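Long-range contact in ORF10 (Moritella marina, PDB 6RIW), which forms the ketosynthase and chain length factor didomain of a polyunsaturated fatty acid synthase, probably extending acyl chains on acyl carrier protein: residues 467-473 with 748-754. Sequence-based numbering, arbitrary orientation.
Sequences EPLAIIG and IVVKPSS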
ATOM      1  N   GLU A 467     -13.092  10.990 -21.160  1.00 25.84           N
ATOM      2  CA  GLU A 467     -13.997  10.183 -21.965  1.00 24.88           C
ATOM      3  C   GLU A 467     -14.411   8.969 -21.156  1.00 19.44           C
ATOM      4  O   GLU A 467     -13.679   8.540 -20.255  1.00 21.37           O
ATOM      5  CB  GLU A 467     -13.376   9.685 -23.283  1.00 27.87           C
ATOM      6  CG  GLU A 467     -12.262  10.503 -23.887  1.00 28.60           C
ATOM      7  CD  GLU A 467     -11.601   9.768 -25.051  1.00 29.60           C
ATOM      8  OE1 GLU A 467     -10.430  10.084 -25.377  1.00 36.09           O
ATOM      9  OE2 GLU A 467     -12.256   8.857 -25.606  1.00 27.01           O
ATOM     10  N   PRO A 468     -15.564   8.369 -21.468  1.00 21.29           N
ATOM     11  CA  PRO A 468     -15.886   7.066 -20.873  1.00 18.99           C
ATOM     12  C   PRO A 468     -14.763   6.070 -21.111  1.00 20.26           C
ATOM     13  O   PRO A 468     -14.004   6.159 -22.082  1.00 18.32           O
ATOM     14  CB  PRO A 468     -17.171   6.640 -21.599  1.00 20.96           C
ATOM     15  CG  PRO A 468     -17.807   7.931 -22.009  1.00 22.42           C
ATOM     16  CD  PRO A 468     -16.659   8.866 -22.322  1.00 22.70           C
ATOM     17  N   LEU A 469     -14.653   5.120 -20.196  1.00 15.44           N
ATOM     18  CA  LEU A 469     -13.669   4.055 -20.302  1.00 15.43           C
ATOM     19  C   LEU A 469     -14.347   2.830 -20.879  1.00 16.40           C
ATOM     20  O   LEU A 469     -15.424   2.454 -20.421  1.00 19.69           O
ATOM     21  CB  LEU A 469     -13.092   3.723 -18.926  1.00 14.86           C
ATOM     22  CG  LEU A 469     -12.215   4.783 -18.272  1.00 18.21           C
ATOM     23  CD1 LEU A 469     -12.042   4.424 -16.805  1.00 20.60           C
ATOM     24  CD2 LEU A 469     -10.871   4.820 -18.975  1.00 21.98           C
ATOM     25  N   ALA A 470     -13.708   2.181 -21.843  1.00 12.42           N
ATOM     26  CA  ALA A 470     -14.217   0.922 -22.359  1.00 13.97           C
ATOM     27  C   ALA A 470     -13.524  -0.238 -21.662  1.00 13.01           C
ATOM     28  O   ALA A 470     -12.299  -0.279 -21.611  1.00 13.60           O
ATOM     29  CB  ALA A 470     -13.993   0.834 -23.872  1.00 16.43           C
ATOM     30  N   ILE A 471     -14.298  -1.190 -21.144  1.00 11.33           N
ATOM     31  CA  ILE A 471     -13.735  -2.421 -20.585  1.00 11.32           C
ATOM     32  C   ILE A 471     -13.573  -3.422 -21.724  1.00 13.69           C
ATOM     33  O   ILE A 471     -14.570  -3.826 -22.333  1.00 15.01           O
ATOM     34  CB  ILE A 471     -14.640  -3.004 -19.483  1.00 12.05           C
ATOM     35  CG1 ILE A 471     -14.884  -1.992 -18.369  1.00 11.70           C
ATOM     36  CG2 ILE A 471     -14.047  -4.322 -18.955  1.00 11.92           C
ATOM     37  CD1 ILE A 471     -16.019  -2.365 -17.349  1.00 12.82           C
ATOM     38  N   ILE A 472     -12.330  -3.806 -22.026  1.00 12.34           N
ATOM     39  CA  ILE A 472     -12.032  -4.655 -23.178  1.00 14.33           C
ATOM     40  C   ILE A 472     -11.393  -5.980 -22.793  1.00 14.72           C
ATOM     41  O   ILE A 472     -11.170  -6.828 -23.670  1.00 12.63           O
ATOM     42  CB  ILE A 472     -11.138  -3.919 -24.198  1.00 13.38           C
ATOM     43  CG1 ILE A 472      -9.783  -3.557 -23.562  1.00 14.24           C
ATOM     44  CG2 ILE A 472     -11.812  -2.647 -24.640  1.00 13.95           C
ATOM     45  CD1 ILE A 472      -8.798  -2.946 -24.545  1.00 16.99           C
ATOM     46  N   GLY A 473     -11.108  -6.217 -21.521  1.00 13.49           N
ATOM     47  CA  GLY A 473     -10.525  -7.480 -21.147  1.00 13.17           C
ATOM     48  C   GLY A 473     -10.849  -7.690 -19.683  1.00 13.98           C
ATOM     49  O   GLY A 473     -10.858  -6.699 -18.947  1.00 12.60           O
ATOM     50  N   ILE A 748      -9.406  -6.091 -14.880  1.00 10.62           N
ATOM     51  CA  ILE A 748      -9.998  -5.571 -16.107  1.00 10.13           C
ATOM     52  C   ILE A 748      -8.940  -4.753 -16.831  1.00 12.59           C
ATOM     53  O   ILE A 748      -7.977  -4.265 -16.238  1.00 11.45           O
ATOM     54  CB  ILE A 748     -11.258  -4.701 -15.860  1.00  9.65           C
ATOM     55  CG1 ILE A 748     -10.939  -3.460 -15.029  1.00 11.55           C
ATOM     56  CG2 ILE A 748     -12.390  -5.535 -15.265  1.00 10.80           C
ATOM     57  CD1 ILE A 748     -12.167  -2.500 -14.883  1.00 14.09           C
ATOM     58  N   VAL A 749      -9.122  -4.628 -18.140  1.00 11.78           N
ATOM     59  CA  VAL A 749      -8.313  -3.756 -18.978  1.00 10.14           C
ATOM     60  C   VAL A 749      -9.239  -2.671 -19.488  1.00 13.19           C
ATOM     61  O   VAL A 749     -10.324  -2.978 -19.991  1.00 12.14           O
ATOM     62  CB  VAL A 749      -7.677  -4.515 -20.156  1.00 12.95           C
ATOM     63  CG1 VAL A 749      -6.951  -3.532 -21.074  1.00 14.26           C
ATOM     64  CG2 VAL A 749      -6.748  -5.638 -19.675  1.00 14.18           C
ATOM     65  N   VAL A 750      -8.825  -1.413 -19.348  1.00  9.68           N
ATOM     66  CA  VAL A 750      -9.619  -0.290 -19.814  1.00 10.67           C
ATOM     67  C   VAL A 750      -8.791   0.547 -20.790  1.00 12.30           C
ATOM     68  O   VAL A 750      -7.570   0.682 -20.664  1.00 14.08           O
ATOM     69  CB  VAL A 750     -10.163   0.585 -18.656  1.00 10.55           C
ATOM     70  CG1 VAL A 750     -11.176  -0.200 -17.808  1.00 11.44           C
ATOM     71  CG2 VAL A 750      -9.015   1.162 -17.775  1.00 13.04           C
ATOM     72  N   LYS A 751      -9.480   1.113 -21.772  1.00 13.79           N
ATOM     73  CA  LYS A 751      -8.934   2.093 -22.701  1.00 13.85           C
ATOM     74  C   LYS A 751      -9.976   3.181 -22.883  1.00 13.95           C
ATOM     75  O   LYS A 751     -11.169   2.941 -22.653  1.00 13.64           O
ATOM     76  CB  LYS A 751      -8.621   1.462 -24.066  1.00 16.05           C
ATOM     77  CG  LYS A 751      -7.297   0.691 -24.160  1.00 17.72           C
ATOM     78  CD  LYS A 751      -7.099   0.282 -25.636  1.00 21.86           C
ATOM     79  CE  LYS A 751      -5.754  -0.333 -25.934  1.00 25.91           C
ATOM     80  NZ  LYS A 751      -5.701  -0.695 -27.391  1.00 24.07           N
ATOM     81  N   PRO A 752      -9.576   4.382 -23.312  1.00 13.80           N
ATOM     82  CA  PRO A 752     -10.574   5.406 -23.656  1.00 17.67           C
ATOM     83  C   PRO A 752     -11.514   4.880 -24.732  1.00 14.84           C
ATOM     84  O   PRO A 752     -11.101   4.139 -25.627  1.00 15.02           O
ATOM     85  CB  PRO A 752      -9.733   6.582 -24.170  1.00 19.87           C
ATOM     86  CG  PRO A 752      -8.360   6.341 -23.657  1.00 18.83           C
ATOM     87  CD  PRO A 752      -8.204   4.840 -23.593  1.00 16.54           C
ATOM     88  N   SER A 753     -12.801   5.235 -24.613  1.00 13.32           N
ATOM     89  CA  SER A 753     -13.788   4.684 -25.545  1.00 17.91           C
ATOM     90  C   SER A 753     -13.445   5.012 -27.003  1.00 18.03           C
ATOM     91  O   SER A 753     -13.750   4.223 -27.912  1.00 20.55           O
ATOM     92  CB  SER A 753     -15.183   5.208 -25.185  1.00 20.94           C
ATOM     93  OG  SER A 753     -16.080   5.026 -26.259  1.00 34.39           O
ATOM     94  N   SER A 754     -12.797   6.147 -27.255  1.00 16.67           N
ATOM     95  CA  SER A 754     -12.499   6.504 -28.639  1.00 15.72           C
ATOM     96  C   SER A 754     -11.401   5.651 -29.267  1.00 16.03           C
ATOM     97  O   SER A 754     -11.234   5.707 -30.493  1.00 16.72           O
ATOM     98  CB  SER A 754     -12.098   7.973 -28.717  1.00 16.61           C
ATOM     99  OG  SER A 754     -10.886   8.150 -28.011  1.00 18.99           O
TER
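Ser754 grips the carboxylate of Glu467 twice: its OG donates a hydrogen bond to the syn lone pair of OE2 at 2.9 Å, and its backbone N donates to the same oxygen at 3.2 Å, nearly in line with the C-O bond. Beyond CG the glutamate chain runs extended (chi2 171°), which carries the carboxylate past Pro752, whose CB lies 3.7 Å from OE2, to the start of the 3-10 turn. With an alanine here instead of Glu467, the OG and N-H of Ser754 would probably lose this acceptor and a gap would open beside Pro752 CB. Next along, Ser753 N donates to Pro468 O at 3.0 Å, while its OG is held by Arg764. Antiparallel pairing follows, with Ala470 and Lys751 exchanging both backbone bonds; the shorter, Ala470 N to Lys751 O, is 2.8 Å. The paired residues belong to the start of strand 469-478 and the end of strand 741-752, neighbours in a sheet of the second ketosynthase-like unit, which has the thiolase-type fold; strand 763-772 pairs with the first on its other side, strand 687-694 with the second. Ile471 and Val750 share one face, CG1 to CG1 at 4.2 Å, and Ile471 continues onto helix 841-854. On the face that carries Ala470 and Lys751, Ile472 sets CG1 between its backbone N and carbonyl carbon (chi1 62°), bringing it 3.8 Å from Val749 CG1, while its CD1 lies against the aliphatic stem of Lys751.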